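Local coordinates for N-acetylmuramoyl-L-alanine amidase (Clostridium intestinale URNW, PDB 6SRT), which probably cleaves the amide bond between N-acetylmuramic acid and L-alanine in bacterial peptidoglycan, as a zinc-dependent endolysin amidase, at residues A[45-50]-A[71-76]; A[76-79]-A[83-86]; A[93-96]-A[102-105]. All coordinates share one frame; numbering follows the deposited sequence. Where two conformers were deposited one is given.

Contact 1 (A[45-50]-A[71-76]). With ZN (zinc ion), chain B; PO4 (phosphate ion), chain E; GOL (glycerol), chain D.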
# COMPACT_ATOMS: atom_id res chain seq x y z
N VAL A 45 5.19 -0.05 -3.88
CA VAL A 45 5.89 -0.62 -2.70
C VAL A 45 4.86 -1.30 -1.78
O VAL A 45 3.85 -0.67 -1.38
CB VAL A 45 6.68 0.42 -1.92
CG1 VAL A 45 7.36 -0.20 -0.71
CG2 VAL A 45 7.72 1.10 -2.78
N TYR A 46 5.14 -2.58 -1.47
CA TYR A 46 4.27 -3.38 -0.60
C TYR A 46 4.76 -3.37 0.85
O TYR A 46 5.95 -3.50 1.13
CB TYR A 46 4.20 -4.84 -1.07
CG TYR A 46 3.65 -4.99 -2.48
CD1 TYR A 46 2.30 -4.89 -2.69
CD2 TYR A 46 4.44 -5.21 -3.57
CE1 TYR A 46 1.73 -4.97 -3.95
CE2 TYR A 46 3.90 -5.36 -4.81
CZ TYR A 46 2.55 -5.20 -5.02
OH TYR A 46 2.12 -5.27 -6.33
N HIS A 47 3.77 -3.23 1.74
CA HIS A 47 3.95 -3.14 3.20
C HIS A 47 3.07 -4.13 3.93
O HIS A 47 2.03 -4.52 3.42
CB HIS A 47 3.60 -1.76 3.68
CG HIS A 47 4.42 -0.66 3.10
ND1 HIS A 47 5.59 -0.27 3.71
CD2 HIS A 47 4.23 0.12 2.02
CE1 HIS A 47 6.10 0.74 3.02
NE2 HIS A 47 5.32 0.97 1.95
N HIS A 48 3.47 -4.44 5.16
CA HIS A 48 2.55 -5.05 6.15
C HIS A 48 2.42 -4.10 7.30
O HIS A 48 3.21 -3.18 7.47
CB HIS A 48 2.98 -6.46 6.56
CG HIS A 48 4.18 -6.64 7.41
ND1 HIS A 48 4.45 -7.87 8.03
CD2 HIS A 48 5.14 -5.76 7.77
CE1 HIS A 48 5.55 -7.74 8.70
NE2 HIS A 48 6.00 -6.46 8.59
N THR A 49 1.37 -4.29 8.08
CA THR A 49 1.08 -3.42 9.20
C THR A 49 1.68 -3.87 10.51
O THR A 49 1.73 -3.06 11.46
CB THR A 49 -0.42 -3.26 9.40
OG1 THR A 49 -1.02 -4.55 9.63
CG2 THR A 49 -1.10 -2.62 8.22
N VAL A 50 2.10 -5.10 10.61
CA VAL A 50 2.56 -5.79 11.82
C VAL A 50 1.39 -6.06 12.76
O VAL A 50 1.07 -7.20 13.03
CB VAL A 50 3.74 -5.11 12.53
CG1 VAL A 50 4.19 -5.93 13.73
CG2 VAL A 50 4.90 -4.89 11.58
N ILE A 71 -2.61 8.81 7.47
CA ILE A 71 -2.29 7.49 6.90
C ILE A 71 -1.35 7.69 5.73
O ILE A 71 -1.65 8.41 4.75
CB ILE A 71 -3.55 6.72 6.57
CG1 ILE A 71 -3.18 5.31 6.00
CG2 ILE A 71 -4.48 7.47 5.68
CD1 ILE A 71 -4.30 4.33 6.06
N GLY A 72 -0.18 7.00 5.81
CA GLY A 72 0.88 7.21 4.84
C GLY A 72 0.78 6.34 3.60
O GLY A 72 1.49 6.61 2.64
N TYR A 73 -0.02 5.28 3.67
CA TYR A 73 -0.24 4.37 2.54
C TYR A 73 -1.32 4.97 1.63
O TYR A 73 -2.25 5.61 2.12
CB TYR A 73 -0.76 3.01 3.06
CG TYR A 73 0.08 2.42 4.16
CD1 TYR A 73 1.41 2.14 4.02
CD2 TYR A 73 -0.53 2.17 5.39
CE1 TYR A 73 2.13 1.53 5.05
CE2 TYR A 73 0.15 1.57 6.42
CZ TYR A 73 1.50 1.32 6.27
OH TYR A 73 2.16 0.68 7.30
N HIS A 74 -1.20 4.69 0.33
CA HIS A 74 -2.27 5.03 -0.62
C HIS A 74 -3.46 4.06 -0.51
O HIS A 74 -4.60 4.48 -0.78
CB HIS A 74 -1.73 5.06 -2.02
CG HIS A 74 -0.71 6.13 -2.18
ND1 HIS A 74 0.63 5.87 -1.97
CD2 HIS A 74 -0.86 7.44 -2.51
CE1 HIS A 74 1.28 7.03 -2.13
NE2 HIS A 74 0.40 8.01 -2.47
N PHE A 75 -3.20 2.82 -0.10
CA PHE A 75 -4.25 1.79 0.01
C PHE A 75 -3.86 0.89 1.19
O PHE A 75 -2.69 0.57 1.42
CB PHE A 75 -4.32 0.93 -1.25
CG PHE A 75 -4.66 1.75 -2.47
CD1 PHE A 75 -5.95 2.09 -2.77
CD2 PHE A 75 -3.60 2.23 -3.29
CE1 PHE A 75 -6.23 2.88 -3.87
CE2 PHE A 75 -3.86 3.05 -4.36
CZ PHE A 75 -5.18 3.36 -4.64
N TYR A 76 -4.92 0.37 1.83
CA TYR A 76 -4.81 -0.58 2.97
C TYR A 76 -5.81 -1.71 2.73
O TYR A 76 -7.02 -1.44 2.59
CB TYR A 76 -5.11 0.18 4.27
CG TYR A 76 -5.25 -0.69 5.48
CD1 TYR A 76 -4.34 -1.70 5.75
CD2 TYR A 76 -6.26 -0.49 6.42
CE1 TYR A 76 -4.48 -2.51 6.87
CE2 TYR A 76 -6.40 -1.25 7.55
CZ TYR A 76 -5.47 -2.23 7.82
OH TYR A 76 -5.54 -3.04 8.92
ZN ZN B . 6.62 -1.09 5.29
P PO4 E . 5.52 -0.23 7.94
O1 PO4 E . 6.81 -0.43 7.28
O2 PO4 E . 5.56 0.82 9.03
O3 PO4 E . 5.06 -1.61 8.63
O4 PO4 E . 4.65 0.17 6.82
C1 GOL D . 2.56 1.16 10.93
O1 GOL D . 3.21 2.02 10.01
C2 GOL D . 1.16 0.87 10.44
O2 GOL D . 1.23 -0.17 9.46
C3 GOL D . 0.26 0.47 11.57
O3 GOL D . 0.93 -0.47 12.41

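Contact 2 (A[76-79]-A[83-86])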
# COMPACT_ATOMS: atom_id res chain seq x y z
N TYR A 76 -4.92 0.37 1.83
CA TYR A 76 -4.81 -0.58 2.97
C TYR A 76 -5.81 -1.71 2.73
O TYR A 76 -7.02 -1.44 2.59
CB TYR A 76 -5.11 0.18 4.27
CG TYR A 76 -5.25 -0.69 5.48
CD1 TYR A 76 -4.34 -1.70 5.75
CD2 TYR A 76 -6.26 -0.49 6.42
CE1 TYR A 76 -4.48 -2.51 6.87
CE2 TYR A 76 -6.40 -1.25 7.55
CZ TYR A 76 -5.47 -2.23 7.82
OH TYR A 76 -5.54 -3.04 8.92
N ILE A 77 -5.30 -2.92 2.68
CA ILE A 77 -6.09 -4.12 2.34
C ILE A 77 -6.25 -4.91 3.62
O ILE A 77 -5.25 -5.52 4.13
CB ILE A 77 -5.46 -4.93 1.21
CG1 ILE A 77 -5.16 -4.03 0.01
CG2 ILE A 77 -6.39 -6.06 0.88
CD1 ILE A 77 -4.55 -4.75 -1.13
N ARG A 78 -7.45 -5.03 4.14
CA ARG A 78 -7.75 -5.80 5.36
C ARG A 78 -7.87 -7.28 5.03
O ARG A 78 -7.91 -7.70 3.86
CB ARG A 78 -8.96 -5.19 6.06
CG ARG A 78 -8.62 -3.83 6.66
CD ARG A 78 -9.53 -3.47 7.82
NE ARG A 78 -9.24 -4.32 8.94
CZ ARG A 78 -9.74 -4.18 10.16
NH1 ARG A 78 -10.71 -3.31 10.38
NH2 ARG A 78 -9.38 -5.02 11.10
N LYS A 79 -7.90 -8.09 6.08
CA LYS A 79 -7.89 -9.56 5.93
C LYS A 79 -9.04 -10.07 5.09
O LYS A 79 -8.83 -11.08 4.38
CB LYS A 79 -7.84 -10.23 7.31
CG LYS A 79 -6.41 -10.19 7.92
CD LYS A 79 -6.27 -11.08 9.02
CE LYS A 79 -5.00 -11.10 9.78
NZ LYS A 79 -3.72 -10.90 9.12
N ILE A 83 -10.46 -3.14 0.32
CA ILE A 83 -9.42 -2.16 -0.06
C ILE A 83 -9.92 -0.81 0.43
O ILE A 83 -10.90 -0.29 -0.10
CB ILE A 83 -9.11 -2.14 -1.54
CG1 ILE A 83 -8.73 -3.50 -2.11
CG2 ILE A 83 -8.06 -1.07 -1.78
CD1 ILE A 83 -8.84 -3.52 -3.60
N TYR A 84 -9.22 -0.21 1.37
CA TYR A 84 -9.51 1.14 1.82
C TYR A 84 -8.53 2.11 1.21
O TYR A 84 -7.32 1.91 1.18
CB TYR A 84 -9.36 1.28 3.33
CG TYR A 84 -10.39 0.49 4.07
CD1 TYR A 84 -11.67 0.93 4.26
CD2 TYR A 84 -10.10 -0.79 4.51
CE1 TYR A 84 -12.60 0.22 5.03
CE2 TYR A 84 -11.06 -1.57 5.16
CZ TYR A 84 -12.32 -1.08 5.44
OH TYR A 84 -13.25 -1.81 6.13
N ARG A 85 -9.05 3.24 0.75
CA ARG A 85 -8.21 4.38 0.35
C ARG A 85 -7.53 4.95 1.60
O ARG A 85 -8.19 5.11 2.62
CB ARG A 85 -9.02 5.45 -0.36
CG ARG A 85 -8.05 6.34 -1.11
CD ARG A 85 -8.27 7.14 -2.19
NE ARG A 85 -9.16 6.61 -3.15
CZ ARG A 85 -8.80 6.19 -4.34
NH1 ARG A 85 -7.53 6.05 -4.70
NH2 ARG A 85 -9.75 5.87 -5.19
N GLY A 86 -6.27 5.34 1.41
CA GLY A 86 -5.54 6.12 2.41
C GLY A 86 -5.27 7.52 1.86
O GLY A 86 -6.19 8.31 1.65
O HOH W 1 -12.18 -1.40 8.82

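Contact 3 (A[93-96]-A[102-105])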
# COMPACT_ATOMS: atom_id res chain seq x y z
N GLY A 93 2.68 10.16 -0.38
CA GLY A 93 2.40 9.42 0.86
C GLY A 93 3.54 9.54 1.84
O GLY A 93 4.52 10.32 1.63
N SER A 94 3.44 8.75 2.89
CA SER A 94 4.42 8.66 3.95
C SER A 94 4.62 7.20 4.32
O SER A 94 4.13 6.74 5.38
CB SER A 94 3.94 9.44 5.22
OG SER A 94 3.70 10.81 4.93
N HIS A 95 5.23 6.47 3.44
CA HIS A 95 5.40 5.01 3.62
C HIS A 95 6.81 4.53 3.35
O HIS A 95 7.15 3.48 3.92
CB HIS A 95 4.36 4.21 2.85
CG HIS A 95 4.52 4.33 1.35
ND1 HIS A 95 5.30 3.50 0.60
CD2 HIS A 95 4.06 5.30 0.51
CE1 HIS A 95 5.32 3.94 -0.64
NE2 HIS A 95 4.55 5.03 -0.73
N ALA A 96 7.64 5.22 2.57
CA ALA A 96 9.00 4.72 2.24
C ALA A 96 9.87 5.96 1.99
O ALA A 96 10.03 6.38 0.85
CB ALA A 96 9.00 3.80 1.08
N ARG A 102 7.68 9.06 -5.68
CA ARG A 102 7.63 8.20 -6.87
C ARG A 102 6.93 6.85 -6.62
O ARG A 102 6.90 6.04 -7.56
CB ARG A 102 9.04 7.99 -7.45
CG ARG A 102 9.92 7.11 -6.57
CD ARG A 102 11.27 6.89 -7.20
NE ARG A 102 11.31 5.96 -8.31
CZ ARG A 102 12.41 5.40 -8.77
NH1 ARG A 102 13.57 5.72 -8.24
NH2 ARG A 102 12.36 4.54 -9.77
N ALA A 103 6.41 6.60 -5.43
CA ALA A 103 5.91 5.25 -5.11
C ALA A 103 4.53 5.28 -4.51
O ALA A 103 4.31 5.93 -3.48
CB ALA A 103 6.88 4.56 -4.18
N PHE A 104 3.65 4.47 -5.07
CA PHE A 104 2.45 4.05 -4.32
C PHE A 104 2.81 3.11 -3.21
O PHE A 104 3.72 2.28 -3.34
CB PHE A 104 1.47 3.33 -5.25
CG PHE A 104 0.75 4.23 -6.20
CD1 PHE A 104 -0.21 5.12 -5.70
CD2 PHE A 104 0.97 4.13 -7.57
CE1 PHE A 104 -0.87 5.98 -6.57
CE2 PHE A 104 0.26 4.98 -8.42
CZ PHE A 104 -0.63 5.89 -7.92
N GLY A 105 2.15 3.29 -2.10
CA GLY A 105 2.32 2.39 -0.94
C GLY A 105 1.05 1.62 -0.68
O GLY A 105 -0.03 2.20 -0.47

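Contact 1 (A[45-50]-A[71-76])
His47 and Tyr73 meet beside the zinc ion: CE1 of Tyr73 lies over one face of the imidazole, toward its rim, 3.7 Å from His47 CG. The two rings are inclined at 49° and meet obliquely. His47 gives ND1 to the zinc at 2.1 Å, and a phosphate ion, probably from the crystallisation liquor, binds the metal through its own O1. Tyr73 reaches the same anion with its hydroxyl: OH donates to phosphate O4 at 2.6 Å, the oxygen lying at the ring edge in the plane of the phenol. Glycerol O2, also near the ring plane but on the CE2 side, donates to Tyr73 OH at 2.5 Å; the phenol oxygen gives one bond and receives one. The glycerol spans the contact, its O3 donating to the backbone O of Thr49. His144 and Cys152 complete the zinc site, the His-His-Cys set of the Amidase_2/PGRP fold, in which the first histidine is carried by a central strand of the sheet. A tyrosine beside the metal is a recurrent feature of this family; here its bond to a zinc-bound anion is consistent with a place in the substrate pocket. Further from the metal, Thr49 CG2 touches Tyr76 CE1 at 3.6 Å, the two side chains crossing at about a right angle. With chi1 at 171° the Tyr76 ring swings out away from its own N, and CE1 ends beside Thr49; its hydroxyl bonds to the backbone O of Met54. Ile59 of helix 56-65 packs against Thr49, Tyr73 and Tyr76. In the second shell His95 ND1 is hydrogen-bonded to His47 NE2, fixing the rotation of the zinc-binding imidazole, while Ala107 of strand 103-108 touches both His47 and Tyr73.

Contact 2 (A[76-79]-A[83-86])
Tyr84 packs its ring against the aliphatic part of Arg78 and pairs its backbone with Tyr76. CG and CD of Arg78 both approach Tyr84 CE2 obliquely, at 3.6 Å; the side chains cross at a slant, with guanidinium and ring planes 45° apart. The Arg78 chain bends at chi3 (70°), and a water bridges the two polar ends: it accepts from Arg78 NH1, in the guanidinium plane, and is hydrogen-bonded to Tyr84 OH. The charge of Arg78 is met by Glu109, whose carboxylate forms a salt bridge with NE.

Tyr76 and Tyr84 form an antiparallel hydrogen-bonded pair, with Tyr84 N donating to Tyr76 O at 2.8 Å, nearly straight at 174°, and Tyr76 N donating to Tyr84 O at 2.9 Å. Their rings come close on the same face of the sheet, CD2 to CD2 at 4.3 Å, and both also touch Pro56 at the start of helix 56-65. On the other face Ile77 and Ile83, a non-hydrogen-bonded pair, lie side by side and meet through their CG1 atoms; helix 119-136 covers them with Ser124. Antiparallel pairing of successive strands across a short connection makes this a beta hairpin, whose arms, strands 75-77 and 83-85, form the antiparallel step in the mixed sheet of the amidase fold.

Contact 3 (A[93-96]-A[102-105])
His95 donates from NE2 to the backbone O of Ala103 at 2.9 Å, the one hydrogen bond between 93-96 and 102-105. The oxygen lies almost in the imidazole plane, but the donor stands above the carbonyl plane, not on a lone pair, and the bond is moderately bent at 157°. The second kind of interaction is CH-pi: CA of Gly105 stands 3.4 Å from the centroid of the His95 ring, only 9° off its normal. Gly105, with no side chain, presents its CA directly to the ring face. Apolar packing adds Ala103 CB, 3.9 Å from His95 CE1. The imidazole reaches the strand with chi1 at 67°, CG standing between the backbone N and the carbonyl carbon. The bond to Ala103 thus holds the far nitrogen of a second-shell ring that stands behind the zinc ligand His47. Gly105 N in turn pairs with His74 ND1. The loop lies against strand 103-108, which runs between strands 75-77 and 43-48, and His95 also touches Val45 on the latter.

All three contacts are mostly buried and serve one mixed sheet. Contact 1 lies nearest the centre of the chain, and its chemistry is that of a metal pocket: zinc, anion and oblique aromatics. Contact 2 shares Tyr76 and strand 75-77 with it but is ordinary sheet pairing, with a partly exposed, water-bridged side at Arg78 and Tyr84. Contact 3, about 15 Å from contact 2 between centres and across the middle of the chain, relies on a single imidazole set against a strand. Its strand 103-108 neighbours both sheet strands used by contact 1, with backbone bonds probable between Val45 N and Phe104 O and between His74 N and Gly105 O.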